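Local atomic coordinates of glycoside Hydrolase (Bacteroides uniformis, PDB entry 5TA0), a protein that probably hydrolyses agarose-derived galactans as a family 86 glycoside hydrolase, studied here as an engineered variant holding neoagarooctaose. Residues P250-Q255 against D305-Y310; S311-G316 against T533-E538. All coordinates share one frame; numbering follows the deposited sequence.

In the fold
Interactions 1 and 2 follow one another along helix 298-315, about 11 Å apart between centres. In interaction 1 a loop after barrel strand 242-247 meets the middle of the helix in a buried contact; in interaction 2 the last turn of the helix meets strand 523-538 at the surface. They touch directly: Met306 CE lies 3.9 Å from both Tyr535 CE1 and Leu536 CD1, and Gln309 CG is 3.8 Å from Tyr535 CB. Met306 therefore serves both the loop and the strand. The Phe252 side chain is about 4 Å from a bound calcium ion, whereas the side chain of Tyr535 is about 13 Å from a calcium ion. The neoagarooctaose lies in a pocket formed by residues between 52 and 387 and takes no part in either contact.

Interaction 1: P250-Q255 against D305-Y310; sequences PDFELQ and DMIEQY
Phe252 reaches from its loop to touch Met306 and Ile307 on a helix. Phe252 CB lies 4.2 Å from Met306 SD. The ring then leaves along a bond anti to the carbonyl carbon (chi1 -64°), which carries it toward the helix. Phe252 CD2 is shared by Met306 SD and Met306 CB, each 3.9 Å away, and Phe252 CE2 stands 3.9 Å from Ile307 CG1. At the far end Phe252 CZ meets Ile307 CG1 at 3.8 Å, with Ile307 CD1 close behind. The helix is 298-315, which precedes strand 321-326 of the parallel barrel sheet, while the loop follows strand 242-247 and makes a type I turn from Asp251 to Leu254. A flat apolar ring suits the gap to this buried helix face. Met306 and Phe252 form a Met-aromatic contact: Met306 SD approaches obliquely, 5.0 Å from the centroid of the Phe252 ring and 64° off its normal, and the two side chains run antiparallel alongside one another. An extended, unbranched thioether suits this course. Ile307 instead lies roughly perpendicular to Phe252, its branched aliphatic chain fitting CG1 against the ring edge, near the plane. Phe603 of strand 602-609 also touches Phe252, bringing the C-terminal beta region to the same buried ring.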
# COMPACT_ATOMS: atom_id res chain seq x y z
N PRO A 250 -9.92 6.29 -1.63
CA PRO A 250 -9.40 7.66 -1.57
C PRO A 250 -9.41 8.26 -2.96
O PRO A 250 -8.52 7.97 -3.76
CB PRO A 250 -7.97 7.49 -0.99
CG PRO A 250 -7.59 6.13 -1.40
CD PRO A 250 -8.85 5.29 -1.44
N ASP A 251 -10.47 9.02 -3.26
CA ASP A 251 -10.81 9.48 -4.60
C ASP A 251 -10.88 11.01 -4.62
O ASP A 251 -11.96 11.61 -4.67
CB ASP A 251 -12.14 8.86 -5.03
CG ASP A 251 -12.09 7.34 -5.19
OD1 ASP A 251 -11.00 6.77 -5.21
OD2 ASP A 251 -13.17 6.72 -5.34
N PHE A 252 -9.73 11.65 -4.59
CA PHE A 252 -9.65 13.04 -4.16
C PHE A 252 -10.24 14.04 -5.14
O PHE A 252 -10.74 15.11 -4.73
CB PHE A 252 -8.19 13.40 -3.89
CG PHE A 252 -7.56 12.64 -2.74
CD1 PHE A 252 -8.31 11.92 -1.81
CD2 PHE A 252 -6.18 12.68 -2.61
CE1 PHE A 252 -7.69 11.29 -0.75
CE2 PHE A 252 -5.57 12.03 -1.55
CZ PHE A 252 -6.32 11.33 -0.63
N GLU A 253 -10.20 13.71 -6.43
CA GLU A 253 -10.60 14.63 -7.48
C GLU A 253 -12.10 14.74 -7.61
O GLU A 253 -12.61 15.65 -8.28
CB GLU A 253 -9.97 14.24 -8.82
CG GLU A 253 -10.68 13.16 -9.62
CD GLU A 253 -10.52 11.75 -9.09
OE1 GLU A 253 -9.89 11.53 -8.03
OE2 GLU A 253 -11.01 10.82 -9.76
N LEU A 254 -12.84 13.81 -7.04
CA LEU A 254 -14.31 13.78 -7.27
C LEU A 254 -14.96 15.06 -6.76
O LEU A 254 -14.48 15.73 -5.85
CB LEU A 254 -14.94 12.56 -6.62
CG LEU A 254 -14.49 11.21 -7.20
CD1 LEU A 254 -15.26 10.09 -6.52
CD2 LEU A 254 -14.60 11.10 -8.70
N GLN A 255 -16.08 15.39 -7.41
CA GLN A 255 -16.78 16.66 -7.20
C GLN A 255 -15.86 17.89 -7.28
O GLN A 255 -15.89 18.79 -6.43
CB GLN A 255 -17.56 16.62 -5.89
CG GLN A 255 -18.72 15.62 -5.90
CD GLN A 255 -18.30 14.19 -5.63
OE1 GLN A 255 -17.59 13.92 -4.65
NE2 GLN A 255 -18.74 13.27 -6.47
N ASP A 305 0.95 11.77 -3.21
CA ASP A 305 1.54 13.12 -3.20
C ASP A 305 0.65 14.16 -2.52
O ASP A 305 1.15 15.05 -1.84
CB ASP A 305 1.90 13.61 -4.61
CG ASP A 305 3.23 13.05 -5.14
OD1 ASP A 305 3.84 12.17 -4.49
OD2 ASP A 305 3.63 13.48 -6.25
N MET A 306 -0.67 14.05 -2.68
CA MET A 306 -1.55 15.02 -2.09
C MET A 306 -1.62 14.90 -0.58
O MET A 306 -1.58 15.90 0.14
CB MET A 306 -2.94 14.89 -2.72
CG MET A 306 -3.80 16.11 -2.50
SD MET A 306 -5.14 16.24 -3.71
CE MET A 306 -5.61 17.96 -3.46
N ILE A 307 -1.67 13.66 -0.08
CA ILE A 307 -1.62 13.44 1.37
C ILE A 307 -0.32 14.04 1.93
O ILE A 307 -0.33 14.79 2.90
CB ILE A 307 -1.73 11.95 1.73
CG1 ILE A 307 -3.13 11.41 1.37
CG2 ILE A 307 -1.46 11.74 3.20
CD1 ILE A 307 -3.22 9.90 1.51
N GLU A 308 0.81 13.73 1.29
CA GLU A 308 2.11 14.23 1.79
C GLU A 308 2.19 15.75 1.73
O GLU A 308 2.62 16.37 2.70
CB GLU A 308 3.24 13.64 0.97
CG GLU A 308 3.45 12.15 1.18
CD GLU A 308 4.45 11.54 0.22
OE1 GLU A 308 4.58 10.28 0.24
OE2 GLU A 308 5.09 12.26 -0.60
N GLN A 309 1.79 16.33 0.59
CA GLN A 309 1.93 17.78 0.43
C GLN A 309 1.05 18.55 1.41
O GLN A 309 1.50 19.55 2.00
CB GLN A 309 1.59 18.19 -1.00
CG GLN A 309 1.54 19.71 -1.26
CD GLN A 309 2.90 20.37 -1.21
OE1 GLN A 309 3.68 20.31 -2.15
NE2 GLN A 309 3.19 21.00 -0.09
N TYR A 310 -0.20 18.11 1.59
CA TYR A 310 -1.08 18.82 2.53
C TYR A 310 -0.65 18.59 3.97
O TYR A 310 -0.72 19.51 4.81
CB TYR A 310 -2.57 18.58 2.30
CG TYR A 310 -3.39 19.49 3.14
CD1 TYR A 310 -4.14 19.02 4.21
CD2 TYR A 310 -3.34 20.86 2.96
CE1 TYR A 310 -4.85 19.88 5.04
CE2 TYR A 310 -4.05 21.73 3.75
CZ TYR A 310 -4.80 21.24 4.80
OH TYR A 310 -5.49 22.10 5.61

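Interaction 2: S311-G316 against T533-E538; sequences SMIKLG and TDYLKE. With EDO (1,2-ethanediol), chain I.
The Tyr535 ring is met obliquely by Ile313 from the helix: Ile313 CD1 lies 3.6 Å from Tyr535 CD2, with Tyr535 CG and CB a little farther off. One face of the ring carries Leu536 CB, 3.6 Å above the Tyr535 plane and over its centre. Beyond the two segments Tyr310 meets the ring with planes at about 25°, and the Tyr535 hydroxyl is hydrogen-bonded to Trp260 NE1. A tyrosine suits this place because its ring packs against aliphatic groups while its polar end reaches an indole N-H.

Ile313 has CG1 anti to the carbonyl carbon (chi1 -71°), and its branched aliphatic chain runs on extended from the last helical turn to the methyl that touches the tyrosine. The same methyl lies near the backbone of Asp534, and Ile313 CG1 is 4.0 Å from Thr533 O. Thr533 O accepts a hydrogen bond of 2.9 Å from O1 of the ethanediol, probably a crystallisation additive, which settles beside Ile313 and Thr533 on this surface contact.

The acid Asp534 ties its own segment together. Asp534 OD1 accepts the N-H of Tyr535 on the anti side, 2.8 Å from Tyr535 N and 33° out of the carboxylate plane, and this bond is the main restraint on the carboxylate's rotation. In the conformer described, one of two for Lys537, Asp534 OD2 also forms a salt bridge of 2.8 Å with Lys537 NZ, which comes from above that plane; the bridge may be only part-time.

Leu536, with positive phi, and Lys537 both face Val632 of strand 631-642. This is a G1 beta bulge interrupting strand 523-538, whose bulged region rests against the C-terminal end of helix 298-315, a junction between the barrel and the beta-sheet part of the enzyme.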
# COMPACT_ATOMS: atom_id res chain seq x y z
N SER A 311 -0.15 17.38 4.29
CA SER A 311 0.45 17.16 5.60
C SER A 311 1.60 18.13 5.87
O SER A 311 1.70 18.70 6.95
CB SER A 311 0.90 15.71 5.74
OG SER A 311 -0.19 14.81 5.61
N MET A 312 2.44 18.33 4.86
CA MET A 312 3.51 19.33 5.04
C MET A 312 2.95 20.73 5.30
O MET A 312 3.38 21.40 6.22
CB MET A 312 4.42 19.36 3.80
CG MET A 312 5.37 18.18 3.76
SD MET A 312 6.66 18.17 5.04
CE MET A 312 7.60 19.60 4.52
N ILE A 313 1.97 21.15 4.52
CA ILE A 313 1.42 22.51 4.68
C ILE A 313 0.78 22.69 6.07
O ILE A 313 1.07 23.64 6.78
CB ILE A 313 0.41 22.82 3.57
CG1 ILE A 313 1.13 23.01 2.22
CG2 ILE A 313 -0.46 24.05 3.89
CD1 ILE A 313 0.25 22.91 1.02
N LYS A 314 -0.07 21.75 6.47
CA LYS A 314 -0.85 21.90 7.68
C LYS A 314 -0.13 21.44 8.92
O LYS A 314 -0.17 22.13 9.97
CB LYS A 314 -2.18 21.15 7.53
CG LYS A 314 -3.09 21.17 8.75
CD LYS A 314 -3.54 22.58 9.14
CE LYS A 314 -4.45 22.50 10.35
NZ LYS A 314 -4.89 23.85 10.80
N LEU A 315 0.46 20.23 8.88
CA LEU A 315 1.12 19.65 10.05
C LEU A 315 2.61 19.98 10.13
O LEU A 315 3.23 19.80 11.16
CB LEU A 315 0.97 18.13 10.08
CG LEU A 315 -0.47 17.63 9.93
CD1 LEU A 315 -0.47 16.10 9.88
CD2 LEU A 315 -1.33 18.14 11.09
N GLY A 316 3.19 20.39 9.01
CA GLY A 316 4.64 20.63 8.93
C GLY A 316 5.50 19.40 8.80
O GLY A 316 6.72 19.49 8.95
N THR A 533 5.35 25.33 -1.36
CA THR A 533 4.76 26.10 -0.29
C THR A 533 3.24 26.09 -0.28
O THR A 533 2.65 26.41 0.73
CB THR A 533 5.20 27.58 -0.32
OG1 THR A 533 4.77 28.17 -1.55
CG2 THR A 533 6.74 27.70 -0.21
N ASP A 534 2.61 25.73 -1.39
CA ASP A 534 1.16 25.75 -1.52
C ASP A 534 0.74 24.63 -2.46
O ASP A 534 1.58 23.94 -3.03
CB ASP A 534 0.71 27.12 -2.06
CG ASP A 534 -0.69 27.52 -1.64
OD1 ASP A 534 -1.47 26.68 -1.15
OD2 ASP A 534 -0.99 28.73 -1.80
N TYR A 535 -0.57 24.47 -2.66
CA TYR A 535 -1.10 23.36 -3.42
C TYR A 535 -2.51 23.70 -3.92
O TYR A 535 -3.04 24.77 -3.59
CB TYR A 535 -1.08 22.08 -2.55
CG TYR A 535 -2.31 21.85 -1.69
CD1 TYR A 535 -2.94 20.60 -1.66
CD2 TYR A 535 -2.84 22.88 -0.90
CE1 TYR A 535 -4.09 20.40 -0.90
CE2 TYR A 535 -3.97 22.68 -0.12
CZ TYR A 535 -4.60 21.43 -0.13
OH TYR A 535 -5.74 21.24 0.63
N LEU A 536 -3.08 22.81 -4.73
CA LEU A 536 -4.52 22.82 -5.09
C LEU A 536 -4.99 24.15 -5.68
O LEU A 536 -5.72 24.91 -5.03
CB LEU A 536 -5.38 22.38 -3.90
CG LEU A 536 -6.86 22.08 -4.22
CD1 LEU A 536 -7.04 21.10 -5.37
CD2 LEU A 536 -7.54 21.57 -2.96
N LYS A 537 -4.56 24.41 -6.90
CA LYS A 537 -4.86 25.68 -7.58
C LYS A 537 -5.72 25.42 -8.82
O LYS A 537 -5.46 24.50 -9.59
CB LYS A 537 -3.57 26.40 -7.97
CG LYS A 537 -2.65 26.76 -6.80
CD LYS A 537 -3.32 27.67 -5.78
CE LYS A 537 -2.42 28.02 -4.61
NZ LYS A 537 -3.17 28.77 -3.57
N GLU A 538 -6.76 26.24 -8.98
CA GLU A 538 -7.65 26.16 -10.15
C GLU A 538 -6.95 26.66 -11.41
O GLU A 538 -6.19 27.63 -11.37
CB GLU A 538 -8.89 27.04 -9.95
CG GLU A 538 -9.80 26.65 -8.80
CD GLU A 538 -10.88 27.68 -8.50
OE1 GLU A 538 -11.01 28.68 -9.25
OE2 GLU A 538 -11.60 27.50 -7.50
C1 EDO I . 4.05 26.26 4.30
O1 EDO I . 3.72 25.35 3.25
C2 EDO I . 5.56 26.42 4.33
O2 EDO I . 6.05 26.67 3.02